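Local coordinates for WbbM protein (Klebsiella pneumoniae, PDB 6U4B) that probably acts as a bifunctional glycosyltransferase that polymerises O-antigen polysaccharide, working as a trimer with magnesium bound in one of its catalytic modules, at residues R145-K157 against D272-F284. Sequence-based numbering, arbitrary orientation.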
loop_
_atom_site.group_PDB
_atom_site.type_symbol
_atom_site.label_atom_id
_atom_site.label_comp_id
_atom_site.label_asym_id
_atom_site.label_seq_id
_atom_site.Cartn_x
_atom_site.Cartn_y
_atom_site.Cartn_z
ATOM N N ARG A 145 -54.671 9.001 31.103
ATOM C CA ARG A 145 -56.100 9.207 31.322
ATOM C C ARG A 145 -56.870 9.242 30.007
ATOM O O ARG A 145 -58.063 8.919 29.977
ATOM C CB ARG A 145 -56.343 10.497 32.110
ATOM C CG ARG A 145 -55.948 10.433 33.581
ATOM C CD ARG A 145 -56.846 11.331 34.428
ATOM N NE ARG A 145 -56.544 11.237 35.854
ATOM C CZ ARG A 145 -57.325 11.718 36.818
ATOM N NH1 ARG A 145 -58.464 12.326 36.513
ATOM N NH2 ARG A 145 -56.968 11.587 38.089
ATOM N N CYS A 146 -56.211 9.620 28.914
ATOM C CA CYS A 146 -56.903 9.703 27.636
ATOM C C CYS A 146 -57.161 8.322 27.046
ATOM O O CYS A 146 -58.126 8.151 26.289
ATOM C CB CYS A 146 -56.092 10.557 26.667
ATOM S SG CYS A 146 -56.914 10.960 25.111
ATOM N N VAL A 147 -56.327 7.334 27.381
ATOM C CA VAL A 147 -56.432 5.997 26.804
ATOM C C VAL A 147 -57.186 5.028 27.717
ATOM O O VAL A 147 -57.212 3.826 27.439
ATOM C CB VAL A 147 -55.052 5.422 26.452
ATOM C CG1 VAL A 147 -54.285 6.346 25.536
ATOM C CG2 VAL A 147 -54.275 5.116 27.727
ATOM N N GLU A 148 -57.815 5.528 28.785
ATOM C CA GLU A 148 -58.367 4.717 29.875
ATOM C C GLU A 148 -59.073 3.446 29.401
ATOM O O GLU A 148 -58.503 2.351 29.459
ATOM C CB GLU A 148 -59.344 5.545 30.708
ATOM C CG GLU A 148 -59.162 5.362 32.202
ATOM C CD GLU A 148 -59.020 3.897 32.608
ATOM O OE1 GLU A 148 -59.947 3.105 32.334
ATOM O OE2 GLU A 148 -57.978 3.533 33.198
ATOM N N GLY A 149 -60.311 3.573 28.925
ATOM C CA GLY A 149 -61.056 2.420 28.450
ATOM C C GLY A 149 -61.246 2.415 26.948
ATOM O O GLY A 149 -62.238 1.881 26.444
ATOM N N ILE A 150 -60.295 2.997 26.225
ATOM C CA ILE A 150 -60.393 3.165 24.782
ATOM C C ILE A 150 -59.572 2.085 24.096
ATOM O O ILE A 150 -58.519 1.666 24.587
ATOM C CB ILE A 150 -59.930 4.577 24.361
ATOM C CG1 ILE A 150 -60.596 5.639 25.236
ATOM C CG2 ILE A 150 -60.253 4.839 22.895
ATOM C CD1 ILE A 150 -62.114 5.624 25.166
ATOM N N ASP A 151 -60.062 1.626 22.945
ATOM C CA ASP A 151 -59.340 0.640 22.150
ATOM C C ASP A 151 -58.365 1.291 21.174
ATOM O O ASP A 151 -57.205 0.878 21.082
ATOM C CB ASP A 151 -60.323 -0.251 21.386
ATOM C CG ASP A 151 -61.203 -1.078 22.304
ATOM O OD1 ASP A 151 -62.424 -0.819 22.353
ATOM O OD2 ASP A 151 -60.671 -1.986 22.983
ATOM N N ILE A 152 -58.820 2.307 20.443
ATOM C CA ILE A 152 -58.017 2.968 19.419
ATOM C C ILE A 152 -58.228 4.471 19.525
ATOM O O ILE A 152 -59.370 4.936 19.597
ATOM C CB ILE A 152 -58.375 2.487 17.998
ATOM C CG1 ILE A 152 -58.088 0.995 17.833
ATOM C CG2 ILE A 152 -57.611 3.291 16.950
ATOM C CD1 ILE A 152 -58.500 0.450 16.489
ATOM N N LEU A 153 -57.130 5.226 19.520
ATOM C CA LEU A 153 -57.163 6.680 19.435
ATOM C C LEU A 153 -56.479 7.103 18.144
ATOM O O LEU A 153 -55.496 6.484 17.725
ATOM C CB LEU A 153 -56.475 7.336 20.641
ATOM C CG LEU A 153 -56.960 6.948 22.043
ATOM C CD1 LEU A 153 -56.253 5.698 22.558
ATOM C CD2 LEU A 153 -56.772 8.107 23.003
ATOM N N LEU A 154 -57.001 8.159 17.514
ATOM C CA LEU A 154 -56.491 8.592 16.216
ATOM C C LEU A 154 -57.087 9.952 15.855
ATOM O O LEU A 154 -57.974 10.438 16.565
ATOM C CB LEU A 154 -56.788 7.532 15.142
ATOM C CG LEU A 154 -58.187 7.194 14.627
ATOM C CD1 LEU A 154 -58.067 6.166 13.510
ATOM C CD2 LEU A 154 -59.069 6.658 15.726
ATOM N N PRO A 155 -56.607 10.621 14.794
ATOM C CA PRO A 155 -57.157 11.940 14.453
ATOM C C PRO A 155 -58.574 11.887 13.913
ATOM O O PRO A 155 -59.141 10.804 13.727
ATOM C CB PRO A 155 -56.182 12.458 13.388
ATOM C CG PRO A 155 -55.557 11.249 12.822
ATOM C CD PRO A 155 -55.415 10.318 13.982
ATOM N N LYS A 156 -59.141 13.063 13.649
ATOM C CA LYS A 156 -60.467 13.142 13.060
ATOM C C LYS A 156 -60.440 12.651 11.618
ATOM O O LYS A 156 -59.427 12.757 10.920
ATOM C CB LYS A 156 -60.991 14.577 13.104
ATOM C CG LYS A 156 -61.090 15.173 14.498
ATOM C CD LYS A 156 -62.020 16.380 14.518
ATOM C CE LYS A 156 -61.276 17.658 14.858
ATOM N NZ LYS A 156 -62.050 18.502 15.812
ATOM N N LYS A 157 -61.565 12.094 11.176
ATOM C CA LYS A 157 -61.707 11.738 9.771
ATOM C C LYS A 157 -61.597 12.984 8.901
ATOM O O LYS A 157 -61.904 14.101 9.331
ATOM C CB LYS A 157 -63.049 11.049 9.516
ATOM C CG LYS A 157 -63.116 9.589 9.935
ATOM C CD LYS A 157 -64.460 8.985 9.554
ATOM C CE LYS A 157 -64.562 7.525 9.964
ATOM N NZ LYS A 157 -65.915 6.970 9.675
ATOM N N ASP A 272 -67.877 -6.079 13.321
ATOM C CA ASP A 272 -67.947 -7.347 14.040
ATOM C C ASP A 272 -68.592 -7.179 15.411
ATOM O O ASP A 272 -69.417 -8.006 15.818
ATOM C CB ASP A 272 -66.554 -7.956 14.173
ATOM C CG ASP A 272 -66.073 -8.598 12.886
ATOM O OD1 ASP A 272 -66.929 -9.023 12.076
ATOM O OD2 ASP A 272 -64.844 -8.688 12.685
ATOM N N GLY A 273 -68.234 -6.123 16.134
ATOM C CA GLY A 273 -68.797 -5.898 17.449
ATOM C C GLY A 273 -68.409 -4.561 18.042
ATOM O O GLY A 273 -68.453 -3.534 17.359
ATOM N N GLU A 274 -68.026 -4.563 19.314
ATOM C CA GLU A 274 -67.642 -3.331 19.983
ATOM C C GLU A 274 -66.323 -2.799 19.431
ATOM O O GLU A 274 -65.471 -3.552 18.954
ATOM C CB GLU A 274 -67.511 -3.564 21.491
ATOM C CG GLU A 274 -66.569 -4.707 21.874
ATOM C CD GLU A 274 -65.097 -4.313 21.859
ATOM O OE1 GLU A 274 -64.798 -3.102 21.947
ATOM O OE2 GLU A 274 -64.239 -5.216 21.753
ATOM N N LEU A 275 -66.173 -1.479 19.493
ATOM C CA LEU A 275 -64.873 -0.829 19.380
ATOM C C LEU A 275 -65.007 0.621 19.821
ATOM O O LEU A 275 -65.805 1.378 19.256
ATOM C CB LEU A 275 -64.312 -0.902 17.960
ATOM C CG LEU A 275 -62.788 -0.752 17.937
ATOM C CD1 LEU A 275 -62.139 -1.853 18.770
ATOM C CD2 LEU A 275 -62.250 -0.763 16.518
ATOM N N LYS A 276 -64.246 1.015 20.838
ATOM C CA LYS A 276 -64.311 2.361 21.391
ATOM C C LYS A 276 -63.185 3.192 20.783
ATOM O O LYS A 276 -62.003 2.930 21.028
ATOM C CB LYS A 276 -64.238 2.321 22.915
ATOM C CG LYS A 276 -65.450 1.638 23.526
ATOM C CD LYS A 276 -65.424 1.651 25.041
ATOM C CE LYS A 276 -66.794 1.298 25.596
ATOM N NZ LYS A 276 -67.415 0.157 24.861
ATOM N N VAL A 277 -63.564 4.184 19.984
ATOM C CA VAL A 277 -62.638 5.032 19.248
ATOM C C VAL A 277 -62.746 6.445 19.802
ATOM O O VAL A 277 -63.856 6.960 19.994
ATOM C CB VAL A 277 -62.946 5.002 17.740
ATOM C CG1 VAL A 277 -62.253 6.144 17.026
ATOM C CG2 VAL A 277 -62.545 3.660 17.140
ATOM N N LYS A 278 -61.601 7.068 20.074
ATOM C CA LYS A 278 -61.556 8.449 20.543
ATOM C C LYS A 278 -60.775 9.271 19.527
ATOM O O LYS A 278 -59.558 9.102 19.386
ATOM C CB LYS A 278 -60.930 8.552 21.934
ATOM C CG LYS A 278 -61.042 9.944 22.546
ATOM C CD LYS A 278 -60.369 10.036 23.913
ATOM C CE LYS A 278 -61.167 9.311 24.987
ATOM N NZ LYS A 278 -60.592 9.539 26.344
ATOM N N GLU A 279 -61.474 10.154 18.818
ATOM C CA GLU A 279 -60.838 11.022 17.839
ATOM C C GLU A 279 -60.246 12.243 18.530
ATOM O O GLU A 279 -60.922 12.911 19.319
ATOM C CB GLU A 279 -61.841 11.448 16.768
ATOM C CG GLU A 279 -62.265 10.317 15.844
ATOM C CD GLU A 279 -63.315 10.742 14.834
ATOM O OE1 GLU A 279 -63.863 9.860 14.141
ATOM O OE2 GLU A 279 -63.593 11.955 14.731
ATOM N N LEU A 280 -58.983 12.529 18.233
ATOM C CA LEU A 280 -58.255 13.626 18.849
ATOM C C LEU A 280 -57.887 14.660 17.794
ATOM O O LEU A 280 -57.847 14.368 16.595
ATOM C CB LEU A 280 -56.987 13.118 19.548
ATOM C CG LEU A 280 -57.162 11.970 20.543
ATOM C CD1 LEU A 280 -55.807 11.396 20.924
ATOM C CD2 LEU A 280 -57.919 12.433 21.779
ATOM N N GLN A 281 -57.612 15.879 18.252
ATOM C CA GLN A 281 -57.140 16.922 17.353
ATOM C C GLN A 281 -55.703 16.647 16.920
ATOM O O GLN A 281 -54.934 15.984 17.622
ATOM C CB GLN A 281 -57.224 18.294 18.026
ATOM C CG GLN A 281 -58.633 18.753 18.388
ATOM C CD GLN A 281 -58.661 20.183 18.900
ATOM O OE1 GLN A 281 -58.291 20.455 20.043
ATOM N NE2 GLN A 281 -59.091 21.107 18.050
ATOM N N ARG A 282 -55.344 17.167 15.748
ATOM C CA ARG A 282 -53.987 17.094 15.226
ATOM C C ARG A 282 -53.256 18.400 15.501
ATOM O O ARG A 282 -53.850 19.479 15.461
ATOM C CB ARG A 282 -53.976 16.824 13.718
ATOM C CG ARG A 282 -54.677 15.554 13.297
ATOM C CD ARG A 282 -54.501 15.282 11.804
ATOM N NE ARG A 282 -55.387 16.092 10.970
ATOM C CZ ARG A 282 -56.619 15.733 10.617
ATOM N NH1 ARG A 282 -57.121 14.576 11.029
ATOM N NH2 ARG A 282 -57.354 16.531 9.854
ATOM N N THR A 283 -51.958 18.297 15.771
ATOM C CA THR A 283 -51.117 19.469 15.958
ATOM C C THR A 283 -50.095 19.576 14.833
ATOM O O THR A 283 -49.783 18.599 14.146
ATOM C CB THR A 283 -50.388 19.434 17.310
ATOM O OG1 THR A 283 -49.268 18.542 17.236
ATOM C CG2 THR A 283 -51.326 18.976 18.418
ATOM N N PHE A 284 -49.579 20.788 14.648
ATOM C CA PHE A 284 -48.481 21.028 13.725
ATOM C C PHE A 284 -47.527 22.043 14.332
ATOM O O PHE A 284 -47.954 23.053 14.897
ATOM C CB PHE A 284 -48.963 21.532 12.357
ATOM C CG PHE A 284 -47.838 21.897 11.424
ATOM C CD1 PHE A 284 -47.579 23.221 11.109
ATOM C CD2 PHE A 284 -47.023 20.914 10.883
ATOM C CE1 PHE A 284 -46.539 23.557 10.259
ATOM C CE2 PHE A 284 -45.980 21.245 10.034
ATOM C CZ PHE A 284 -45.740 22.567 9.721
#
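A parallel pairing of strands 152-159 and 277-285, part of the mixed sheet of the N-terminal module, joins Ile-152 to Val-277, Leu-153 to Lys-278 and Leu-154 to Glu-279. Ile-152 O accepts Lys-278 N at 3.1 Å and Leu-154 O accepts Leu-280 N at 2.9 Å, whereas the return bond from Leu-154 N to Lys-278 O is weak. Where the pairing starts, Lys-276 O takes two donors, Asp-151 N and Ile-152 N. Asp-151 answers through the anti lone pair of OD1, which receives Lys-276 N at 3.0 Å in a nearly straight bond (170°), while its OD2 forms a salt bridge with Arg-219.

Lys-278 rises on the face shared with Leu-153. With CG anti to the backbone N (chi1 -172°) and a bend at chi3, it crosses Ile-150 at about a right angle and brings NZ to Cys-146 O, 2.8 Å away at the end of helix 140-146. On the other face, Leu-154 CD2 presses against Val-277 CG1 at 3.5 Å, a tight fit, with Phe-262 and Ile-266 of helix 253-272 also touching Leu-154. Farther along, the guanidinium edge of Arg-282 meets Pro-155 CB and gives NH1 to Lys-156 O at 2.9 Å, in its own plane.

Side chains thus extend the backbone pairing at both ends, and the lysine ammonium probably gains from the negative end of the helix dipole.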